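Local coordinates for protein subtilase cytotoxin subunit A (Escherichia coli, PDB 2IY9) that cleaves the host endoplasmic reticulum chaperone BiP as the subtilase-family serine protease subunit of an AB5 toxin, triggering ER stress and cell death, at residues A220-L232 with Y308-L321. Sequence-based numbering, arbitrary orientation.
Sequences ALAQYRKGETPVL and YPSLVDKVTEGRVL
P230 lies between two tyrosine rings, one from each segment. Its CD sits 3.7 Å from the centroid of the Y308 ring and 19° off the ring normal, which defines a CH-pi contact over one face; P230 lies roughly perpendicular to the Y308 side chain. Its CG stands 3.8 Å above the plane of the Y224 ring, over the centre. T229 extends the first of these contacts: its CG2 lies 3.6 Å from S310 OG and approaches the Y308 ring obliquely.

V320 packs against P230 chiefly through CG1, which meets L221 CD1 at 3.6 Å and also touches P230 CG and Y224 OH. L311 links this cluster to L232: its CD2 lies 3.8 Å from P230 O and also nears L232 CD1. Further along, L232 and K314 run alongside each other in opposite senses; the K314 chain bends at chi3 (-91°) to lay CD and CE along the leucine, while L232 CD1 also touches V315 CG2. K314 NZ ends near L232 N, but both are donors and no bond forms.

No direct hydrogen bond joins the segments; two waters supply the polar links. One accepts from Y224 OH at 2.7 Å and donates to L321 O; the other donates to P230 O at 2.7 Å and is hydrogen-bonded to S310 OG.

Each side is braced internally. A type II turn from R225 to E228, with A222 N bonded to V231 O, folds the first loop back, and Y308 N to G318 O ties the second at its base. Strand 249-252 backs L221, Y224 and V315, and helix 25-30 covers Y224. The contact thus packs the loop leaving parallel strand 215-221 of the subtilisin-like alpha/beta core against the connection between the short antiparallel strands 306-307 and 319-320, and V320 of the latter, away from the charge relay residues.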
loop_
_atom_site.group_PDB
_atom_site.type_symbol
_atom_site.label_atom_id
_atom_site.label_comp_id
_atom_site.label_asym_id
_atom_site.label_seq_id
_atom_site.Cartn_x
_atom_site.Cartn_y
_atom_site.Cartn_z
ATOM N N ALA A 220 -4.390 9.873 -2.754
ATOM C CA ALA A 220 -5.781 9.535 -2.396
ATOM C C ALA A 220 -6.807 10.367 -3.163
ATOM O O ALA A 220 -6.692 11.599 -3.243
ATOM C CB ALA A 220 -5.991 9.708 -0.908
ATOM N N LEU A 221 -7.801 9.679 -3.720
ATOM C CA LEU A 221 -8.854 10.317 -4.510
ATOM C C LEU A 221 -10.119 10.512 -3.703
ATOM O O LEU A 221 -10.449 9.696 -2.834
ATOM C CB LEU A 221 -9.196 9.455 -5.726
ATOM C CG LEU A 221 -8.101 9.290 -6.776
ATOM C CD1 LEU A 221 -8.457 8.191 -7.760
ATOM C CD2 LEU A 221 -7.818 10.627 -7.492
ATOM N N ALA A 222 -10.840 11.581 -4.029
ATOM C CA ALA A 222 -12.200 11.794 -3.532
ATOM C C ALA A 222 -13.136 10.742 -4.122
ATOM O O ALA A 222 -12.847 10.148 -5.162
ATOM C CB ALA A 222 -12.678 13.191 -3.901
ATOM N N GLN A 223 -14.263 10.525 -3.452
ATOM C CA GLN A 223 -15.260 9.577 -3.926
ATOM C C GLN A 223 -15.723 9.927 -5.336
ATOM O O GLN A 223 -15.969 11.098 -5.650
ATOM C CB GLN A 223 -16.457 9.572 -2.975
ATOM C CG GLN A 223 -17.486 8.497 -3.283
ATOM C CD GLN A 223 -18.463 8.311 -2.143
ATOM O OE1 GLN A 223 -18.155 8.638 -0.991
ATOM N NE2 GLN A 223 -19.644 7.773 -2.450
ATOM N N TYR A 224 -15.821 8.901 -6.174
ATOM C CA TYR A 224 -16.336 9.026 -7.524
ATOM C C TYR A 224 -17.020 7.728 -7.964
ATOM O O TYR A 224 -16.763 6.653 -7.408
ATOM C CB TYR A 224 -15.212 9.388 -8.505
ATOM C CG TYR A 224 -14.135 8.321 -8.649
ATOM C CD1 TYR A 224 -14.127 7.452 -9.736
ATOM C CD2 TYR A 224 -13.117 8.200 -7.695
ATOM C CE1 TYR A 224 -13.126 6.476 -9.873
ATOM C CE2 TYR A 224 -12.120 7.238 -7.817
ATOM C CZ TYR A 224 -12.124 6.378 -8.902
ATOM O OH TYR A 224 -11.125 5.419 -9.010
ATOM N N ARG A 225 -17.875 7.836 -8.977
ATOM C CA ARG A 225 -18.458 6.668 -9.619
ATOM C C ARG A 225 -17.697 6.448 -10.910
ATOM O O ARG A 225 -17.248 7.412 -11.537
ATOM C CB ARG A 225 -19.933 6.907 -9.967
ATOM C CG ARG A 225 -20.802 7.443 -8.854
ATOM C CD ARG A 225 -22.274 7.435 -9.284
ATOM N NE ARG A 225 -22.872 6.117 -9.106
ATOM C CZ ARG A 225 -23.815 5.821 -8.214
ATOM N NH1 ARG A 225 -24.321 6.759 -7.408
ATOM N NH2 ARG A 225 -24.268 4.581 -8.141
ATOM N N LYS A 226 -17.568 5.192 -11.326
ATOM C CA LYS A 226 -16.991 4.885 -12.633
ATOM C C LYS A 226 -17.649 5.770 -13.691
ATOM O O LYS A 226 -18.870 5.897 -13.721
ATOM C CB LYS A 226 -17.202 3.414 -12.978
ATOM C CG LYS A 226 -16.532 2.974 -14.275
ATOM C CD LYS A 226 -16.537 1.456 -14.389
ATOM C CE LYS A 226 -15.451 0.972 -15.335
ATOM N NZ LYS A 226 -14.110 1.446 -14.881
ATOM N N GLY A 227 -16.836 6.389 -14.544
ATOM C CA GLY A 227 -17.356 7.343 -15.526
ATOM C C GLY A 227 -17.134 8.794 -15.143
ATOM O O GLY A 227 -17.032 9.651 -16.016
ATOM N N GLU A 228 -17.081 9.075 -13.837
ATOM C CA GLU A 228 -16.787 10.418 -13.342
ATOM C C GLU A 228 -15.275 10.649 -13.318
ATOM O O GLU A 228 -14.502 9.706 -13.118
ATOM C CB GLU A 228 -17.392 10.637 -11.949
ATOM C CG GLU A 228 -18.918 10.463 -11.900
ATOM C CD GLU A 228 -19.514 10.558 -10.495
ATOM O OE1 GLU A 228 -18.759 10.551 -9.495
ATOM O OE2 GLU A 228 -20.764 10.628 -10.402
ATOM N N THR A 229 -14.850 11.887 -13.561
ATOM C CA THR A 229 -13.428 12.241 -13.495
ATOM C C THR A 229 -13.025 12.438 -12.030
ATOM O O THR A 229 -13.564 13.312 -11.352
ATOM C CB THR A 229 -13.116 13.516 -14.308
ATOM O OG1 THR A 229 -13.319 13.261 -15.706
ATOM C CG2 THR A 229 -11.676 13.981 -14.070
ATOM N N PRO A 230 -12.088 11.612 -11.532
ATOM C CA PRO A 230 -11.621 11.733 -10.150
ATOM C C PRO A 230 -10.839 13.001 -9.907
ATOM O O PRO A 230 -10.240 13.562 -10.834
ATOM C CB PRO A 230 -10.689 10.517 -9.978
ATOM C CG PRO A 230 -11.036 9.600 -11.082
ATOM C CD PRO A 230 -11.433 10.491 -12.222
ATOM N N VAL A 231 -10.890 13.455 -8.662
ATOM C CA VAL A 231 -10.035 14.511 -8.159
ATOM C C VAL A 231 -9.368 13.971 -6.892
ATOM O O VAL A 231 -9.895 13.045 -6.254
ATOM C CB VAL A 231 -10.835 15.787 -7.828
ATOM C CG1 VAL A 231 -11.377 16.432 -9.104
ATOM C CG2 VAL A 231 -11.966 15.475 -6.863
ATOM N N LEU A 232 -8.215 14.531 -6.540
ATOM C CA LEU A 232 -7.545 14.146 -5.295
ATOM C C LEU A 232 -8.361 14.598 -4.094
ATOM O O LEU A 232 -8.955 15.681 -4.122
ATOM C CB LEU A 232 -6.113 14.693 -5.220
ATOM C CG LEU A 232 -5.011 13.671 -5.562
ATOM C CD1 LEU A 232 -4.999 13.276 -7.038
ATOM C CD2 LEU A 232 -3.623 14.159 -5.131
ATOM N N TYR A 308 -5.732 10.537 -16.685
ATOM C CA TYR A 308 -6.529 11.769 -16.733
ATOM C C TYR A 308 -5.664 13.018 -16.913
ATOM O O TYR A 308 -4.862 13.345 -16.035
ATOM C CB TYR A 308 -7.387 11.911 -15.472
ATOM C CG TYR A 308 -8.470 10.872 -15.362
ATOM C CD1 TYR A 308 -9.755 11.118 -15.856
ATOM C CD2 TYR A 308 -8.211 9.630 -14.782
ATOM C CE1 TYR A 308 -10.757 10.146 -15.765
ATOM C CE2 TYR A 308 -9.202 8.664 -14.679
ATOM C CZ TYR A 308 -10.468 8.924 -15.176
ATOM O OH TYR A 308 -11.441 7.955 -15.056
ATOM N N PRO A 309 -5.835 13.733 -18.047
ATOM C CA PRO A 309 -5.013 14.921 -18.301
ATOM C C PRO A 309 -5.138 15.952 -17.185
ATOM O O PRO A 309 -4.176 16.660 -16.905
ATOM C CB PRO A 309 -5.579 15.481 -19.612
ATOM C CG PRO A 309 -6.905 14.842 -19.792
ATOM C CD PRO A 309 -6.805 13.495 -19.133
ATOM N N SER A 310 -6.312 16.012 -16.549
ATOM C CA SER A 310 -6.572 16.941 -15.453
ATOM C C SER A 310 -5.732 16.666 -14.199
ATOM O O SER A 310 -5.589 17.542 -13.350
ATOM C CB SER A 310 -8.074 16.987 -15.109
ATOM O OG SER A 310 -8.543 15.725 -14.655
ATOM N N LEU A 311 -5.176 15.454 -14.094
ATOM C CA LEU A 311 -4.426 15.035 -12.901
ATOM C C LEU A 311 -2.906 15.009 -13.081
ATOM O O LEU A 311 -2.178 14.644 -12.160
ATOM C CB LEU A 311 -4.915 13.655 -12.422
ATOM C CG LEU A 311 -6.361 13.591 -11.910
ATOM C CD1 LEU A 311 -6.756 12.163 -11.549
ATOM C CD2 LEU A 311 -6.578 14.514 -10.723
ATOM N N VAL A 312 -2.422 15.420 -14.250
ATOM C CA VAL A 312 -0.985 15.339 -14.534
ATOM C C VAL A 312 -0.115 16.163 -13.556
ATOM O O VAL A 312 0.963 15.715 -13.176
ATOM C CB VAL A 312 -0.676 15.637 -16.025
ATOM C CG1 VAL A 312 0.836 15.644 -16.289
ATOM C CG2 VAL A 312 -1.362 14.583 -16.914
ATOM N N ASP A 313 -0.584 17.332 -13.113
ATOM C CA ASP A 313 0.193 18.107 -12.124
ATOM C C ASP A 313 0.311 17.414 -10.764
ATOM O O ASP A 313 1.261 17.664 -10.032
ATOM C CB ASP A 313 -0.357 19.524 -11.904
ATOM C CG ASP A 313 0.536 20.354 -10.980
ATOM O OD1 ASP A 313 1.697 20.623 -11.360
ATOM O OD2 ASP A 313 0.099 20.708 -9.862
ATOM N N LYS A 314 -0.660 16.553 -10.449
ATOM C CA LYS A 314 -0.805 15.942 -9.131
ATOM C C LYS A 314 -0.193 14.534 -9.077
ATOM O O LYS A 314 0.281 14.099 -8.026
ATOM C CB LYS A 314 -2.294 15.880 -8.738
ATOM C CG LYS A 314 -3.013 17.258 -8.676
ATOM C CD LYS A 314 -4.316 17.226 -7.852
ATOM C CE LYS A 314 -5.549 16.896 -8.723
ATOM N NZ LYS A 314 -6.913 16.900 -8.034
ATOM N N VAL A 315 -0.193 13.842 -10.221
ATOM C CA VAL A 315 0.200 12.435 -10.308
ATOM C C VAL A 315 0.935 12.221 -11.627
ATOM O O VAL A 315 0.490 12.704 -12.677
ATOM C CB VAL A 315 -1.053 11.499 -10.307
ATOM C CG1 VAL A 315 -0.648 10.021 -10.455
ATOM C CG2 VAL A 315 -1.905 11.700 -9.061
ATOM N N THR A 316 2.047 11.487 -11.582
ATOM C CA THR A 316 2.759 11.137 -12.808
ATOM C C THR A 316 1.788 10.535 -13.807
ATOM O O THR A 316 1.077 9.561 -13.513
ATOM C CB THR A 316 3.954 10.195 -12.547
ATOM O OG1 THR A 316 4.895 10.879 -11.721
ATOM C CG2 THR A 316 4.651 9.789 -13.870
ATOM N N GLU A 317 1.739 11.170 -14.970
ATOM C CA GLU A 317 0.873 10.800 -16.087
ATOM C C GLU A 317 -0.620 10.743 -15.761
ATOM O O GLU A 317 -1.389 10.156 -16.509
ATOM C CB GLU A 317 1.332 9.489 -16.735
ATOM C CG GLU A 317 2.810 9.446 -16.998
ATOM C CD GLU A 317 3.116 9.098 -18.405
ATOM O OE1 GLU A 317 3.107 10.035 -19.235
ATOM O OE2 GLU A 317 3.373 7.900 -18.676
ATOM N N GLY A 318 -1.024 11.356 -14.654
ATOM C CA GLY A 318 -2.443 11.413 -14.285
ATOM C C GLY A 318 -3.065 10.055 -14.001
ATOM O O GLY A 318 -4.270 9.871 -14.184
ATOM N N ARG A 319 -2.247 9.111 -13.528
ATOM C CA ARG A 319 -2.670 7.724 -13.341
ATOM C C ARG A 319 -3.671 7.487 -12.216
ATOM O O ARG A 319 -3.449 7.887 -11.053
ATOM C CB ARG A 319 -1.469 6.804 -13.116
ATOM C CG ARG A 319 -0.510 6.721 -14.268
ATOM C CD ARG A 319 0.444 5.577 -14.066
ATOM N NE ARG A 319 1.622 5.697 -14.908
ATOM C CZ ARG A 319 2.795 6.169 -14.501
ATOM N NH1 ARG A 319 2.960 6.582 -13.246
ATOM N NH2 ARG A 319 3.809 6.231 -15.355
ATOM N N VAL A 320 -4.752 6.793 -12.569
ATOM C CA VAL A 320 -5.776 6.392 -11.611
ATOM C C VAL A 320 -5.960 4.878 -11.669
ATOM O O VAL A 320 -6.100 4.287 -12.756
ATOM C CB VAL A 320 -7.114 7.137 -11.860
ATOM C CG1 VAL A 320 -8.250 6.545 -11.011
ATOM C CG2 VAL A 320 -6.954 8.629 -11.565
ATOM N N LEU A 321 -5.948 4.261 -10.492
ATOM C CA LEU A 321 -6.083 2.821 -10.336
ATOM C C LEU A 321 -7.284 2.257 -11.091
ATOM O O LEU A 321 -8.423 2.686 -10.877
ATOM C CB LEU A 321 -6.194 2.472 -8.847
ATOM C CG LEU A 321 -6.379 0.989 -8.516
ATOM C CD1 LEU A 321 -5.149 0.191 -8.937
ATOM C CD2 LEU A 321 -6.721 0.771 -7.034
HETATM O O HOH W 1 -10.809 4.159 -11.332
HETATM O O HOH W 2 -9.569 15.854 -12.108
#